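PDB 2DWU: glutamate racemase from Bacillus anthracis, which belongs to the Asp/Glu/hydantoin racemase family and folds into two alpha/beta lobes, each built on a parallel sheet, with D-glutamic acid bound between them. Local coordinates for residues 181-187 with 205-211; 99-104 with 129-134; 30-34 with 229-235. All coordinates share one frame; numbering follows the deposited sequence.

Contact 1 (181-187 with 205-211)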
loop_
_atom_site.group_PDB
_atom_site.type_symbol
_atom_site.label_atom_id
_atom_site.label_comp_id
_atom_site.label_asym_id
_atom_site.label_seq_id
_atom_site.Cartn_x
_atom_site.Cartn_y
_atom_site.Cartn_z
ATOM N N ILE B 181 -14.520 -15.955 -6.339
ATOM C CA ILE B 181 -13.636 -14.911 -5.794
ATOM C C ILE B 181 -12.562 -14.606 -6.826
ATOM O O ILE B 181 -12.277 -15.436 -7.689
ATOM C CB ILE B 181 -12.901 -15.364 -4.491
ATOM C CG1 ILE B 181 -12.023 -16.597 -4.764
ATOM C CG2 ILE B 181 -13.891 -15.625 -3.393
ATOM C CD1 ILE B 181 -11.086 -16.890 -3.571
ATOM N N ASP B 182 -11.973 -13.413 -6.779
ATOM C CA ASP B 182 -10.875 -13.122 -7.684
ATOM C C ASP B 182 -9.650 -12.662 -6.888
ATOM O O ASP B 182 -8.633 -12.305 -7.465
ATOM C CB ASP B 182 -11.261 -12.070 -8.755
ATOM C CG ASP B 182 -11.503 -10.671 -8.188
ATOM O OD1 ASP B 182 -11.413 -10.457 -6.958
ATOM O OD2 ASP B 182 -11.796 -9.773 -9.020
ATOM N N THR B 183 -9.764 -12.710 -5.563
ATOM C CA THR B 183 -8.696 -12.272 -4.661
ATOM C C THR B 183 -8.708 -13.173 -3.419
ATOM O O THR B 183 -9.775 -13.541 -2.949
ATOM C CB THR B 183 -8.982 -10.799 -4.240
ATOM O OG1 THR B 183 -9.043 -9.976 -5.418
ATOM C CG2 THR B 183 -7.888 -10.269 -3.289
ATOM N N LEU B 184 -7.535 -13.545 -2.895
ATOM C CA LEU B 184 -7.464 -14.384 -1.699
ATOM C C LEU B 184 -6.422 -13.791 -0.760
ATOM O O LEU B 184 -5.267 -13.609 -1.150
ATOM C CB LEU B 184 -7.032 -15.823 -2.043
ATOM C CG LEU B 184 -6.774 -16.650 -0.767
ATOM C CD1 LEU B 184 -8.095 -17.034 -0.156
ATOM C CD2 LEU B 184 -5.927 -17.887 -1.085
ATOM N N ILE B 185 -6.835 -13.483 0.461
ATOM C CA ILE B 185 -5.910 -12.963 1.457
ATOM C C ILE B 185 -5.323 -14.120 2.264
ATOM O O ILE B 185 -6.070 -14.950 2.815
ATOM C CB ILE B 185 -6.624 -12.005 2.422
ATOM C CG1 ILE B 185 -7.188 -10.804 1.647
ATOM C CG2 ILE B 185 -5.625 -11.549 3.541
ATOM C CD1 ILE B 185 -8.132 -9.919 2.491
ATOM N N LEU B 186 -3.994 -14.214 2.306
ATOM C CA LEU B 186 -3.342 -15.236 3.130
ATOM C C LEU B 186 -3.320 -14.676 4.561
ATOM O O LEU B 186 -2.349 -14.019 4.979
ATOM C CB LEU B 186 -1.913 -15.470 2.635
ATOM C CG LEU B 186 -1.766 -15.909 1.191
ATOM C CD1 LEU B 186 -0.276 -16.222 0.889
ATOM C CD2 LEU B 186 -2.622 -17.165 0.938
ATOM N N GLY B 187 -4.401 -14.946 5.296
ATOM C CA GLY B 187 -4.580 -14.437 6.644
ATOM C C GLY B 187 -3.910 -15.193 7.777
ATOM O O GLY B 187 -4.491 -15.348 8.848
ATOM N N ASP B 205 -6.741 -16.933 -12.183
ATOM C CA ASP B 205 -7.689 -15.843 -12.011
ATOM C C ASP B 205 -7.875 -15.322 -10.591
ATOM O O ASP B 205 -8.708 -14.448 -10.362
ATOM C CB ASP B 205 -9.044 -16.246 -12.591
ATOM C CG ASP B 205 -8.970 -16.541 -14.083
ATOM O OD1 ASP B 205 -8.397 -15.707 -14.826
ATOM O OD2 ASP B 205 -9.483 -17.601 -14.512
ATOM N N VAL B 206 -7.118 -15.863 -9.641
ATOM C CA VAL B 206 -7.238 -15.408 -8.264
ATOM C C VAL B 206 -5.915 -14.778 -7.817
ATOM O O VAL B 206 -4.867 -15.445 -7.791
ATOM C CB VAL B 206 -7.579 -16.577 -7.313
ATOM C CG1 VAL B 206 -7.776 -16.030 -5.879
ATOM C CG2 VAL B 206 -8.866 -17.280 -7.781
ATOM N N THR B 207 -5.957 -13.502 -7.460
ATOM C CA THR B 207 -4.748 -12.818 -7.010
ATOM C C THR B 207 -4.524 -13.080 -5.522
ATOM O O THR B 207 -5.402 -12.827 -4.696
ATOM C CB THR B 207 -4.862 -11.331 -7.249
ATOM O OG1 THR B 207 -4.981 -11.097 -8.664
ATOM C CG2 THR B 207 -3.633 -10.604 -6.719
ATOM N N ILE B 208 -3.315 -13.536 -5.216
ATOM C CA ILE B 208 -2.899 -13.855 -3.859
ATOM C C ILE B 208 -2.332 -12.615 -3.158
ATOM O O ILE B 208 -1.536 -11.857 -3.735
ATOM C CB ILE B 208 -1.823 -14.973 -3.887
ATOM C CG1 ILE B 208 -2.366 -16.210 -4.619
ATOM C CG2 ILE B 208 -1.390 -15.321 -2.463
ATOM C CD1 ILE B 208 -3.671 -16.765 -4.050
ATOM N N ILE B 209 -2.760 -12.410 -1.916
ATOM C CA ILE B 209 -2.299 -11.282 -1.115
ATOM C C ILE B 209 -1.590 -11.791 0.129
ATOM O O ILE B 209 -2.131 -12.586 0.901
ATOM C CB ILE B 209 -3.469 -10.379 -0.711
ATOM C CG1 ILE B 209 -4.070 -9.758 -1.974
ATOM C CG2 ILE B 209 -3.000 -9.293 0.267
ATOM C CD1 ILE B 209 -5.073 -8.713 -1.692
ATOM N N SER B 210 -0.359 -11.329 0.305
ATOM C CA SER B 210 0.458 -11.739 1.445
ATOM C C SER B 210 0.281 -10.744 2.567
ATOM O O SER B 210 0.472 -9.547 2.338
ATOM C CB SER B 210 1.943 -11.719 1.063
ATOM O OG SER B 210 2.754 -11.713 2.249
ATOM N N SER B 211 -0.021 -11.216 3.773
ATOM C CA SER B 211 -0.172 -10.290 4.906
ATOM C C SER B 211 1.166 -9.586 5.136
ATOM O O SER B 211 1.206 -8.405 5.457
ATOM C CB SER B 211 -0.536 -11.013 6.213
ATOM O OG SER B 211 -1.825 -11.597 6.135
HETATM O O HOH W 1 -12.023 -15.350 -10.505
HETATM O O HOH W 2 -7.416 -11.520 -10.017
HETATM O O HOH W 3 0.537 -13.837 4.898
#
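Leu184 fits between Thr207 and Ile209 of the neighbouring strand, giving its N-H to Thr207 O (N to O 2.9 Å) and receiving Ile209 N on its own O. This is the parallel pairing of a beta-alpha-beta unit whose connecting helix is 195-202. Thr207 N reaches Asp182 O, and Leu186 N binds Ile209 O with an N-H...O angle of 169°. On the face of Leu184 and Leu186, Ile208 touches both leucines in its modelled conformer: CG2 meets Leu186 CD1 at 3.6 Å, while CD1, turned back by chi2 of -56°, lies beside Leu184 CD2 at 3.9 Å. Val206 CG1 continues this patch against Leu184 CB, and helix 195-202 packs over it through Ile198 and Leu202. The other face carries Thr183 and Ile209, packed beneath Val110 of helix 100-110. Farther out, Asp182 OD1 is met by Thr183 OG1 from above the carboxylate plane, and Thr111 OG1 and the backbone N atoms of Lys112 and Lys113 also hold this carboxylate. At the strand end Ser211 OG, which also lies close to Asn78 of the ligand pocket, donates to Leu186 O at 2.7 Å, tilted 32° from the carbonyl plane; a water bridges Leu186 O to Ser211 N.

Contact 2 (99-104 with 129-134). With GOL (glycerol), chain J.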
loop_
_atom_site.group_PDB
_atom_site.type_symbol
_atom_site.label_atom_id
_atom_site.label_comp_id
_atom_site.label_asym_id
_atom_site.label_seq_id
_atom_site.Cartn_x
_atom_site.Cartn_y
_atom_site.Cartn_z
ATOM N N VAL B 99 -1.643 -7.077 11.127
ATOM C CA VAL B 99 -1.493 -7.662 9.790
ATOM C C VAL B 99 -2.799 -7.854 9.027
ATOM O O VAL B 99 -2.773 -8.161 7.830
ATOM C CB VAL B 99 -0.757 -9.034 9.840
ATOM C CG1 VAL B 99 0.730 -8.808 10.069
ATOM C CG2 VAL B 99 -1.298 -9.931 10.960
ATOM N N ILE B 100 -3.922 -7.649 9.701
ATOM C CA ILE B 100 -5.235 -7.855 9.064
ATOM C C ILE B 100 -5.684 -6.701 8.160
ATOM O O ILE B 100 -5.967 -6.932 6.983
ATOM C CB ILE B 100 -6.305 -8.153 10.147
ATOM C CG1 ILE B 100 -5.952 -9.481 10.829
ATOM C CG2 ILE B 100 -7.744 -8.174 9.534
ATOM C CD1 ILE B 100 -6.905 -9.892 11.928
ATOM N N HIS B 101 -5.702 -5.475 8.681
ATOM C CA HIS B 101 -6.147 -4.342 7.889
ATOM C C HIS B 101 -5.319 -4.084 6.634
ATOM O O HIS B 101 -5.877 -3.746 5.583
ATOM C CB HIS B 101 -6.254 -3.094 8.774
ATOM C CG HIS B 101 -7.361 -3.185 9.780
ATOM N ND1 HIS B 101 -7.253 -3.921 10.941
ATOM C CD2 HIS B 101 -8.618 -2.675 9.773
ATOM C CE1 HIS B 101 -8.396 -3.861 11.608
ATOM N NE2 HIS B 101 -9.242 -3.110 10.921
ATOM N N PRO B 102 -3.987 -4.238 6.703
ATOM C CA PRO B 102 -3.203 -4.006 5.487
ATOM C C PRO B 102 -3.592 -4.999 4.395
ATOM O O PRO B 102 -3.636 -4.634 3.214
ATOM C CB PRO B 102 -1.743 -4.209 5.950
ATOM C CG PRO B 102 -1.793 -3.739 7.357
ATOM C CD PRO B 102 -3.115 -4.369 7.882
ATOM N N GLY B 103 -3.893 -6.241 4.786
ATOM C CA GLY B 103 -4.296 -7.263 3.821
ATOM C C GLY B 103 -5.660 -6.934 3.201
ATOM O O GLY B 103 -5.851 -7.084 1.994
ATOM N N ALA B 104 -6.601 -6.500 4.041
ATOM C CA ALA B 104 -7.933 -6.109 3.552
ATOM C C ALA B 104 -7.808 -4.940 2.571
ATOM O O ALA B 104 -8.429 -4.940 1.501
ATOM C CB ALA B 104 -8.840 -5.708 4.714
ATOM N N MET B 129 -12.907 -10.528 11.820
ATOM C CA MET B 129 -12.268 -9.227 11.630
ATOM C C MET B 129 -12.019 -8.880 10.166
ATOM O O MET B 129 -12.069 -7.705 9.792
ATOM C CB MET B 129 -10.948 -9.129 12.415
ATOM C CG MET B 129 -10.283 -7.761 12.266
ATOM S SD MET B 129 -8.885 -7.467 13.365
ATOM C CE MET B 129 -9.754 -7.497 14.869
ATOM N N TYR B 130 -11.737 -9.881 9.332
ATOM C CA TYR B 130 -11.510 -9.593 7.924
ATOM C C TYR B 130 -12.759 -9.051 7.264
ATOM O O TYR B 130 -12.687 -8.036 6.584
ATOM C CB TYR B 130 -10.997 -10.819 7.175
ATOM C CG TYR B 130 -9.488 -10.920 7.236
ATOM C CD1 TYR B 130 -8.696 -10.096 6.449
ATOM C CD2 TYR B 130 -8.866 -11.828 8.099
ATOM C CE1 TYR B 130 -7.279 -10.174 6.514
ATOM C CE2 TYR B 130 -7.485 -11.910 8.170
ATOM C CZ TYR B 130 -6.702 -11.096 7.391
ATOM O OH TYR B 130 -5.330 -11.207 7.507
ATOM N N GLU B 131 -13.910 -9.699 7.473
ATOM C CA GLU B 131 -15.143 -9.194 6.877
ATOM C C GLU B 131 -15.450 -7.805 7.431
ATOM O O GLU B 131 -15.832 -6.904 6.663
ATOM C CB GLU B 131 -16.321 -10.135 7.165
ATOM C CG GLU B 131 -17.574 -9.690 6.414
ATOM C CD GLU B 131 -18.721 -10.675 6.501
ATOM O OE1 GLU B 131 -19.418 -10.847 5.480
ATOM O OE2 GLU B 131 -18.936 -11.266 7.572
ATOM N N LYS B 132 -15.276 -7.615 8.736
ATOM C CA LYS B 132 -15.555 -6.312 9.320
ATOM C C LYS B 132 -14.628 -5.232 8.771
ATOM O O LYS B 132 -15.076 -4.133 8.473
ATOM C CB LYS B 132 -15.464 -6.368 10.838
ATOM C CG LYS B 132 -16.579 -7.234 11.420
ATOM C CD LYS B 132 -16.693 -7.090 12.898
ATOM C CE LYS B 132 -15.515 -7.658 13.627
ATOM N NZ LYS B 132 -15.649 -7.360 15.101
ATOM N N ALA B 133 -13.341 -5.545 8.614
ATOM C CA ALA B 133 -12.419 -4.551 8.077
ATOM C C ALA B 133 -12.739 -4.211 6.632
ATOM O O ALA B 133 -12.674 -3.039 6.225
ATOM C CB ALA B 133 -10.972 -5.058 8.182
ATOM N N LEU B 134 -13.038 -5.239 5.849
ATOM C CA LEU B 134 -13.359 -5.026 4.459
ATOM C C LEU B 134 -14.616 -4.179 4.309
ATOM O O LEU B 134 -14.629 -3.234 3.513
ATOM C CB LEU B 134 -13.530 -6.365 3.739
ATOM C CG LEU B 134 -12.181 -7.058 3.434
ATOM C CD1 LEU B 134 -12.385 -8.551 3.119
ATOM C CD2 LEU B 134 -11.541 -6.319 2.256
HETATM C C1 GOL J . -13.097 -2.709 12.112
HETATM O O1 GOL J . -12.086 -2.747 11.105
HETATM C C2 GOL J . -12.921 -3.881 13.072
HETATM O O2 GOL J . -11.620 -3.822 13.670
HETATM C C3 GOL J . -14.013 -3.816 14.148
HETATM O O3 GOL J . -13.870 -4.906 15.070
HETATM O O HOH W 4 -3.903 -9.710 5.956
#
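Ile100 CG2 stands over the centre of the Tyr130 ring, 3.6 Å from the centroid and 10° off the normal, a CH-pi contact at the tight heart of this helix pair. Its other branch, with CG1 beside the backbone N (chi1 -64°), carries CD1 to Met129, which crosses it at about a right angle in the modelled conformer. One turn on, Ala104 CB packs against Leu134 CD2 at 3.7 Å and Ala133 CB at 4.1 Å; the segment axes are 9.3 Å apart at their closest and 56° apart in direction. No direct hydrogen bond joins the two segments. Instead a water in the plane of the Tyr130 ring links Tyr130 OH (2.6 Å) to Val99 O, and the same hydroxyl makes a weak bond to Asn78 of the ligand pocket. The His101 side is looser: the ring meets Ala133 CB and Met129 SD only obliquely, NE2 donates to O1 of a glycerol (2.9 Å), probably from the crystallisation liquor, and Lys132 NZ holds the glycerol's O3. Gln224 of the second subunit packs on His101. Tyr130 and Leu134 rest on Val118 and Ile116 of strand 115-120, the helix-on-sheet layering of an alpha/beta lobe.

Contact 3 (30-34 with 229-235)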
loop_
_atom_site.group_PDB
_atom_site.type_symbol
_atom_site.label_atom_id
_atom_site.label_comp_id
_atom_site.label_asym_id
_atom_site.label_seq_id
_atom_site.Cartn_x
_atom_site.Cartn_y
_atom_site.Cartn_z
ATOM N N LEU B 30 11.830 -1.613 4.456
ATOM C CA LEU B 30 12.248 -0.524 5.356
ATOM C C LEU B 30 13.636 -0.923 5.864
ATOM O O LEU B 30 13.841 -1.163 7.066
ATOM C CB LEU B 30 11.263 -0.403 6.510
ATOM C CG LEU B 30 9.947 0.303 6.122
ATOM C CD1 LEU B 30 8.894 0.023 7.169
ATOM C CD2 LEU B 30 10.180 1.800 5.982
ATOM N N PRO B 31 14.600 -0.988 4.951
ATOM C CA PRO B 31 15.962 -1.387 5.313
ATOM C C PRO B 31 16.723 -0.519 6.274
ATOM O O PRO B 31 17.802 -0.926 6.697
ATOM C CB PRO B 31 16.670 -1.517 3.964
ATOM C CG PRO B 31 15.984 -0.452 3.129
ATOM C CD PRO B 31 14.510 -0.560 3.546
ATOM N N LYS B 32 16.219 0.655 6.624
ATOM C CA LYS B 32 16.931 1.480 7.608
ATOM C C LYS B 32 16.367 1.324 9.026
ATOM O O LYS B 32 16.933 1.852 9.977
ATOM C CB LYS B 32 16.891 2.959 7.222
ATOM C CG LYS B 32 17.426 3.218 5.834
ATOM C CD LYS B 32 17.448 4.675 5.525
ATOM C CE LYS B 32 17.814 4.918 4.075
ATOM N NZ LYS B 32 17.913 6.397 3.806
ATOM N N GLU B 33 15.259 0.590 9.170
ATOM C CA GLU B 33 14.658 0.376 10.484
ATOM C C GLU B 33 15.282 -0.819 11.213
ATOM O O GLU B 33 15.820 -1.743 10.579
ATOM C CB GLU B 33 13.151 0.118 10.341
ATOM C CG GLU B 33 12.362 1.237 9.665
ATOM C CD GLU B 33 12.337 2.540 10.450
ATOM O OE1 GLU B 33 12.450 2.505 11.696
ATOM O OE2 GLU B 33 12.193 3.622 9.818
ATOM N N SER B 34 15.215 -0.788 12.541
ATOM C CA SER B 34 15.756 -1.856 13.384
ATOM C C SER B 34 14.643 -2.685 14.014
ATOM O O SER B 34 13.752 -2.155 14.683
ATOM C CB SER B 34 16.628 -1.266 14.496
ATOM O OG SER B 34 17.014 -2.281 15.398
ATOM N N LEU B 229 10.676 8.129 10.245
ATOM C CA LEU B 229 11.499 7.133 9.565
ATOM C C LEU B 229 12.939 7.194 10.083
ATOM O O LEU B 229 13.459 8.286 10.369
ATOM C CB LEU B 229 11.544 7.393 8.052
ATOM C CG LEU B 229 10.293 7.121 7.218
ATOM C CD1 LEU B 229 10.488 7.717 5.830
ATOM C CD2 LEU B 229 10.042 5.626 7.129
ATOM N N ALA B 230 13.574 6.031 10.205
ATOM C CA ALA B 230 14.981 5.973 10.613
ATOM C C ALA B 230 15.849 6.300 9.400
ATOM O O ALA B 230 15.384 6.211 8.251
ATOM C CB ALA B 230 15.313 4.574 11.108
ATOM N N ASP B 231 17.101 6.697 9.649
ATOM C CA ASP B 231 18.033 6.981 8.564
ATOM C C ASP B 231 19.291 6.109 8.651
ATOM O O ASP B 231 20.268 6.347 7.960
ATOM C CB ASP B 231 18.418 8.469 8.558
ATOM C CG ASP B 231 19.226 8.883 9.777
ATOM O OD1 ASP B 231 19.755 10.017 9.757
ATOM O OD2 ASP B 231 19.329 8.106 10.752
ATOM N N ASN B 232 19.222 5.068 9.476
ATOM C CA ASN B 232 20.327 4.129 9.716
ATOM C C ASN B 232 20.675 3.304 8.464
ATOM O O ASN B 232 19.857 2.519 7.990
ATOM C CB ASN B 232 19.884 3.208 10.860
ATOM C CG ASN B 232 21.014 2.399 11.449
ATOM O OD1 ASN B 232 22.042 2.155 10.791
ATOM N ND2 ASN B 232 20.811 1.926 12.685
ATOM N N LEU B 233 21.908 3.458 7.972
ATOM C CA LEU B 233 22.371 2.764 6.767
ATOM C C LEU B 233 22.772 1.306 6.950
ATOM O O LEU B 233 23.013 0.595 5.968
ATOM C CB LEU B 233 23.537 3.538 6.134
ATOM C CG LEU B 233 23.231 5.001 5.794
ATOM C CD1 LEU B 233 24.465 5.643 5.173
ATOM C CD2 LEU B 233 22.039 5.090 4.837
ATOM N N ASN B 234 22.885 0.868 8.201
ATOM C CA ASN B 234 23.197 -0.525 8.498
ATOM C C ASN B 234 22.708 -0.953 9.875
ATOM O O ASN B 234 23.496 -1.132 10.818
ATOM C CB ASN B 234 24.710 -0.752 8.370
ATOM C CG ASN B 234 25.515 0.110 9.336
ATOM O OD1 ASN B 234 25.264 1.312 9.482
ATOM N ND2 ASN B 234 26.503 -0.500 9.993
ATOM N N PRO B 235 21.383 -1.107 10.030
ATOM C CA PRO B 235 20.835 -1.520 11.322
ATOM C C PRO B 235 21.080 -2.999 11.593
ATOM O O PRO B 235 21.471 -3.757 10.696
ATOM C CB PRO B 235 19.341 -1.235 11.176
ATOM C CG PRO B 235 19.095 -1.473 9.696
ATOM C CD PRO B 235 20.306 -0.776 9.072
HETATM O O HOH W 5 19.959 0.199 5.096
HETATM O O HOH W 6 19.805 7.569 5.375
HETATM O O HOH W 7 13.377 4.134 7.386
#
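A type I beta turn from Leu30 to Glu33, closed by Glu33 N to Leu30 O, presents Lys32 to the irregular 229-235 segment, bringing Lys32 CA to 3.1 Å from Asn232 O in a bent CA-H...O contact. Beside it the Glu33 chain folds back at chi2 (-65°), which carries its carboxylate to Ala230. Ala230 N donates to Glu33 OE2 at 2.8 Å and 175°, on the syn side and 33° out of the carboxylate plane. A water donates to the same oxygen and to Ala230 O, while Glu33 OE1 forms a salt bridge with Lys71. Lys32 runs extended over the 229-235 backbone, its CD 3.9 Å from Asp231 CA. Its NZ is ringed by His135 O, Glu136 O and Thr139 OG1 of the second subunit and by a water at 2.7 Å that leads on to Asp231 O, four acceptors that must share three protons. Pro235 closes the other end: its CG packs against Pro31 O (3.3 Å) and Glu33 O (3.4 Å). An Asx turn, Asn234 N to Asn232 OD1, shapes the chain leading into it. On the inner side Leu30 CD2 and Leu229 CD2 meet at 4.0 Å, the two side chains crossing at about a right angle. With Lys71 and a backbone N-H both on its carboxylate, Glu33 is probably ionised, so one flank of the join rests on a charge-assisted hydrogen bond, while the other runs on into the subunit interface.

Contacts 1 and 2 belong to the lobe with the four-stranded sheet; their centres are 12 Å apart and they touch, Tyr130 packing on Ile185 and Gly187. Contact 3 lies about 30 and 28 Å from them, centre to centre, joining the loops that lead into neighbouring strands 35-39 and 238-241 of the six-stranded sheet. Along the chain contact 2 closes before contact 1 opens, and both fall between the two segments of contact 3. Helix 211-226 spans the lobes, starting at contact 1 and ending just before 229-235. In the dimer, helix 129-137 of the second subunit reaches contact 3 through His135 and Glu136, so elements of contacts 2 and 3 meet across subunits.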